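Local coordinates for PhiH1 repressor-like protein (Haloarcula marismortui ATCC 43049, PDB 3B73) that is of unknown function but, as a winged helix-turn-helix protein resembling the PhiH1 phage repressor, probably binds DNA as a transcriptional regulator, at residues I13-I18 with S47-K52. Sequence-based numbering, arbitrary orientation.
Sequences IWDDRI and SRRLKK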
ATOM      1  N   ILE B  13       0.315   4.547   2.710  1.00 45.41           N
ATOM      2  CA  ILE B  13      -0.082   3.879   1.481  1.00 43.07           C
ATOM      3  C   ILE B  13       0.529   4.591   0.273  1.00 52.73           C
ATOM      4  O   ILE B  13       0.765   3.971  -0.764  1.00 46.92           O
ATOM      5  CB  ILE B  13      -1.622   3.744   1.391  1.00 55.02           C
ATOM      6  CG1 ILE B  13      -2.002   2.784   0.262  1.00 44.29           C
ATOM      7  CG2 ILE B  13      -2.259   5.105   1.243  1.00 46.85           C
ATOM      8  CD1 ILE B  13      -3.368   2.270   0.336  1.00 42.20           C
ATOM      9  N   TRP B  14       0.826   5.886   0.434  1.00 39.59           N
ATOM     10  CA  TRP B  14       1.319   6.713  -0.657  1.00 40.48           C
ATOM     11  C   TRP B  14       2.751   6.363  -0.983  1.00 45.62           C
ATOM     12  O   TRP B  14       3.208   6.558  -2.105  1.00 47.77           O
ATOM     13  CB  TRP B  14       1.127   8.212  -0.345  1.00 44.08           C
ATOM     14  CG  TRP B  14      -0.317   8.454   0.012  1.00 52.32           C
ATOM     15  CD1 TRP B  14      -0.820   8.756   1.249  1.00 45.34           C
ATOM     16  CD2 TRP B  14      -1.458   8.296  -0.859  1.00 44.73           C
ATOM     17  NE1 TRP B  14      -2.203   8.821   1.187  1.00 47.81           N
ATOM     18  CE2 TRP B  14      -2.612   8.552  -0.093  1.00 51.11           C
ATOM     19  CE3 TRP B  14      -1.606   7.998  -2.216  1.00 44.97           C
ATOM     20  CZ2 TRP B  14      -3.903   8.510  -0.640  1.00 43.40           C
ATOM     21  CZ3 TRP B  14      -2.887   7.945  -2.749  1.00 41.72           C
ATOM     22  CH2 TRP B  14      -4.015   8.203  -1.961  1.00 60.94           C
ATOM     23  N   ASP B  15       3.448   5.820   0.003  1.00 39.90           N
ATOM     24  CA  ASP B  15       4.756   5.226  -0.223  1.00 42.71           C
ATOM     25  C   ASP B  15       4.761   4.160  -1.333  1.00 42.87           C
ATOM     26  O   ASP B  15       5.662   4.168  -2.177  1.00 45.42           O
ATOM     27  CB  ASP B  15       5.302   4.639   1.085  1.00 46.62           C
ATOM     28  CG  ASP B  15       5.617   5.720   2.109  1.00 49.43           C
ATOM     29  OD1 ASP B  15       5.769   6.898   1.699  1.00 52.70           O
ATOM     30  OD2 ASP B  15       5.684   5.401   3.314  1.00 55.79           O
ATOM     31  N   ASP B  16       3.784   3.251  -1.320  1.00 42.06           N
ATOM     32  CA  ASP B  16       3.731   2.180  -2.316  1.00 55.48           C
ATOM     33  C   ASP B  16       3.439   2.812  -3.663  1.00 53.89           C
ATOM     34  O   ASP B  16       4.052   2.453  -4.676  1.00 40.40           O
ATOM     35  CB  ASP B  16       2.648   1.130  -1.986  1.00 46.61           C
ATOM     36  CG  ASP B  16       3.166  -0.007  -1.096  1.00 50.84           C
ATOM     37  OD1 ASP B  16       4.247   0.122  -0.488  1.00 49.57           O
ATOM     38  OD2 ASP B  16       2.476  -1.031  -0.974  1.00 47.05           O
ATOM     39  N   ARG B  17       2.524   3.776  -3.660  1.00 40.13           N
ATOM     40  CA  ARG B  17       2.169   4.478  -4.890  1.00 47.05           C
ATOM     41  C   ARG B  17       3.373   5.189  -5.463  1.00 48.51           C
ATOM     42  O   ARG B  17       3.692   5.040  -6.642  1.00 54.50           O
ATOM     43  CB  ARG B  17       1.040   5.482  -4.663  1.00 48.94           C
ATOM     44  CG  ARG B  17      -0.248   4.845  -4.215  1.00 60.07           C
ATOM     45  CD  ARG B  17      -0.716   3.766  -5.180  1.00 50.65           C
ATOM     46  NE  ARG B  17      -1.657   2.949  -4.453  1.00 60.70           N
ATOM     47  CZ  ARG B  17      -1.406   1.723  -4.023  1.00 49.83           C
ATOM     48  NH1 ARG B  17      -0.271   1.117  -4.320  1.00 50.25           N
ATOM     49  NH2 ARG B  17      -2.320   1.096  -3.315  1.00 52.64           N
ATOM     50  N   ILE B  18       4.070   5.948  -4.626  1.00 52.19           N
ATOM     51  CA  ILE B  18       5.246   6.638  -5.120  1.00 46.94           C
ATOM     52  C   ILE B  18       6.261   5.638  -5.650  1.00 60.32           C
ATOM     53  O   ILE B  18       6.804   5.834  -6.727  1.00 48.29           O
ATOM     54  CB  ILE B  18       5.881   7.494  -4.043  1.00 46.81           C
ATOM     55  CG1 ILE B  18       4.926   8.634  -3.679  1.00 50.32           C
ATOM     56  CG2 ILE B  18       7.243   7.982  -4.507  1.00 44.54           C
ATOM     57  CD1 ILE B  18       5.236   9.256  -2.387  1.00 47.00           C
ATOM     58  N   SER B  47       7.050  15.371  -1.071  1.00 49.55           N
ATOM     59  CA  SER B  47       8.444  15.643  -0.703  1.00 58.95           C
ATOM     60  C   SER B  47       8.846  14.949   0.592  1.00 62.81           C
ATOM     61  O   SER B  47       9.946  14.379   0.695  1.00 63.55           O
ATOM     62  CB  SER B  47       8.709  17.145  -0.581  1.00 55.85           C
ATOM     63  OG  SER B  47       8.789  17.727  -1.867  1.00 74.31           O
ATOM     64  N   ARG B  48       7.963  15.014   1.585  1.00 55.02           N
ATOM     65  CA  ARG B  48       8.200  14.337   2.859  1.00 57.95           C
ATOM     66  C   ARG B  48       8.355  12.823   2.688  1.00 57.12           C
ATOM     67  O   ARG B  48       9.300  12.236   3.212  1.00 59.18           O
ATOM     68  CB  ARG B  48       7.076  14.652   3.848  1.00 72.61           C
ATOM     69  CG  ARG B  48       7.408  15.815   4.760  1.00 77.38           C
ATOM     70  CD  ARG B  48       6.234  16.205   5.656  1.00 95.03           C
ATOM     71  NE  ARG B  48       5.425  17.269   5.066  1.00108.56           N
ATOM     72  CZ  ARG B  48       4.117  17.180   4.850  1.00125.92           C
ATOM     73  NH1 ARG B  48       3.471  16.072   5.191  1.00105.66           N
ATOM     74  NH2 ARG B  48       3.456  18.200   4.307  1.00 88.58           N
ATOM     75  N   ARG B  49       7.442  12.203   1.943  1.00 52.04           N
ATOM     76  CA  ARG B  49       7.523  10.770   1.681  1.00 55.32           C
ATOM     77  C   ARG B  49       8.761  10.421   0.867  1.00 55.10           C
ATOM     78  O   ARG B  49       9.427   9.407   1.131  1.00 47.79           O
ATOM     79  CB  ARG B  49       6.264  10.261   0.972  1.00 45.47           C
ATOM     80  CG  ARG B  49       4.996  10.445   1.778  1.00 48.36           C
ATOM     81  CD  ARG B  49       5.205  10.246   3.267  1.00 51.86           C
ATOM     82  NE  ARG B  49       5.684   8.912   3.641  1.00 52.67           N
ATOM     83  CZ  ARG B  49       5.879   8.541   4.902  1.00 52.85           C
ATOM     84  NH1 ARG B  49       5.636   9.408   5.875  1.00 54.99           N
ATOM     85  NH2 ARG B  49       6.317   7.323   5.207  1.00 52.12           N
ATOM     86  N   LEU B  50       9.092  11.254  -0.118  1.00 51.24           N
ATOM     87  CA  LEU B  50      10.330  11.019  -0.881  1.00 51.38           C
ATOM     88  C   LEU B  50      11.553  10.989   0.049  1.00 60.24           C
ATOM     89  O   LEU B  50      12.409  10.085  -0.034  1.00 54.52           O
ATOM     90  CB  LEU B  50      10.515  12.068  -1.989  1.00 49.15           C
ATOM     91  CG  LEU B  50       9.548  11.944  -3.174  1.00 69.98           C
ATOM     92  CD1 LEU B  50       9.631  13.186  -4.047  1.00 63.50           C
ATOM     93  CD2 LEU B  50       9.811  10.655  -3.997  1.00 56.03           C
ATOM     94  N   LYS B  51      11.635  11.985   0.930  1.00 55.99           N
ATOM     95  CA  LYS B  51      12.756  12.082   1.863  1.00 55.65           C
ATOM     96  C   LYS B  51      12.790  10.821   2.723  1.00 66.70           C
ATOM     97  O   LYS B  51      13.863  10.259   2.983  1.00 55.01           O
ATOM     98  CB  LYS B  51      12.639  13.347   2.725  1.00 78.66           C
ATOM     99  CG  LYS B  51      13.972  13.940   3.190  1.00 86.46           C
ATOM    100  CD  LYS B  51      14.412  13.354   4.525  1.00109.29           C
ATOM    101  CE  LYS B  51      15.651  14.056   5.082  1.00100.31           C
ATOM    102  NZ  LYS B  51      16.017  13.519   6.434  1.00 90.39           N
ATOM    103  N   LYS B  52      11.605  10.357   3.122  1.00 47.97           N
ATOM    104  CA  LYS B  52      11.497   9.186   3.992  1.00 46.82           C
ATOM    105  C   LYS B  52      11.937   7.907   3.271  1.00 63.84           C
ATOM    106  O   LYS B  52      12.730   7.130   3.792  1.00 55.11           O
ATOM    107  CB  LYS B  52      10.063   9.026   4.480  1.00 42.98           C
ATOM    108  CG  LYS B  52       9.920   8.252   5.785  1.00 65.09           C
ATOM    109  CD  LYS B  52      10.072   9.186   6.962  1.00 72.81           C
ATOM    110  CE  LYS B  52       9.752   8.503   8.265  1.00 98.65           C
ATOM    111  NZ  LYS B  52      10.319   9.288   9.394  1.00 86.44           N
TER
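Asp15 and Arg49 form a bidentate salt bridge between the two helices. The arginine presents one side of its guanidinium, using NE and NH2. Arg49 NE donates to Asp15 OD1 at 2.8 Å, nearly straight at 165° and close to the guanidinium plane. Arg49 NH2 donates to Asp15 OD2, also at 2.8 Å, but this bond is more bent, at 143°, and tilted from the plane. Both oxygens use their syn lone pairs, and the two flat groups are nearly coplanar. The arginine chain does not reach out straight. It bends at chi2 and again at chi3, which turns the NE side of the guanidinium to the carboxylate. Two bonds to two oxygens fix the rotation of both groups. Each also has a further tie: Asp15 OD2 accepts from the backbone N of Thr12, and Arg49 NH2 donates to the backbone O of Trp10. With an alanine here instead of the arginine, the buried Asp15 carboxylate would probably lose its countercharge and the Trp10 carbonyl this donor.

Apolar contacts lie beside the bridge. Ile18 sends its two branches to different partners. Ile18 CD1 meets Arg49 CB at 3.7 Å, the aliphatic root of the arginine. Ile18 CG2 touches Leu50 CD2, also at 3.7 Å.

Nearby on helix 13-25, Asp16 and Arg17 form salt bridges with Arg17 and Asp16 of the second subunit. The axes of segments 13-18 and 47-52 come within 10.2 Å of each other. They cross at -78°, not far from a right angle. Helix 13-25 is thereby joined to helix 43-55, which by its place in the winged helix-turn-helix fold is probably the recognition helix. Helix 30-34 packs against the apolar side, with Leu33 touching both Ile18 and Leu50.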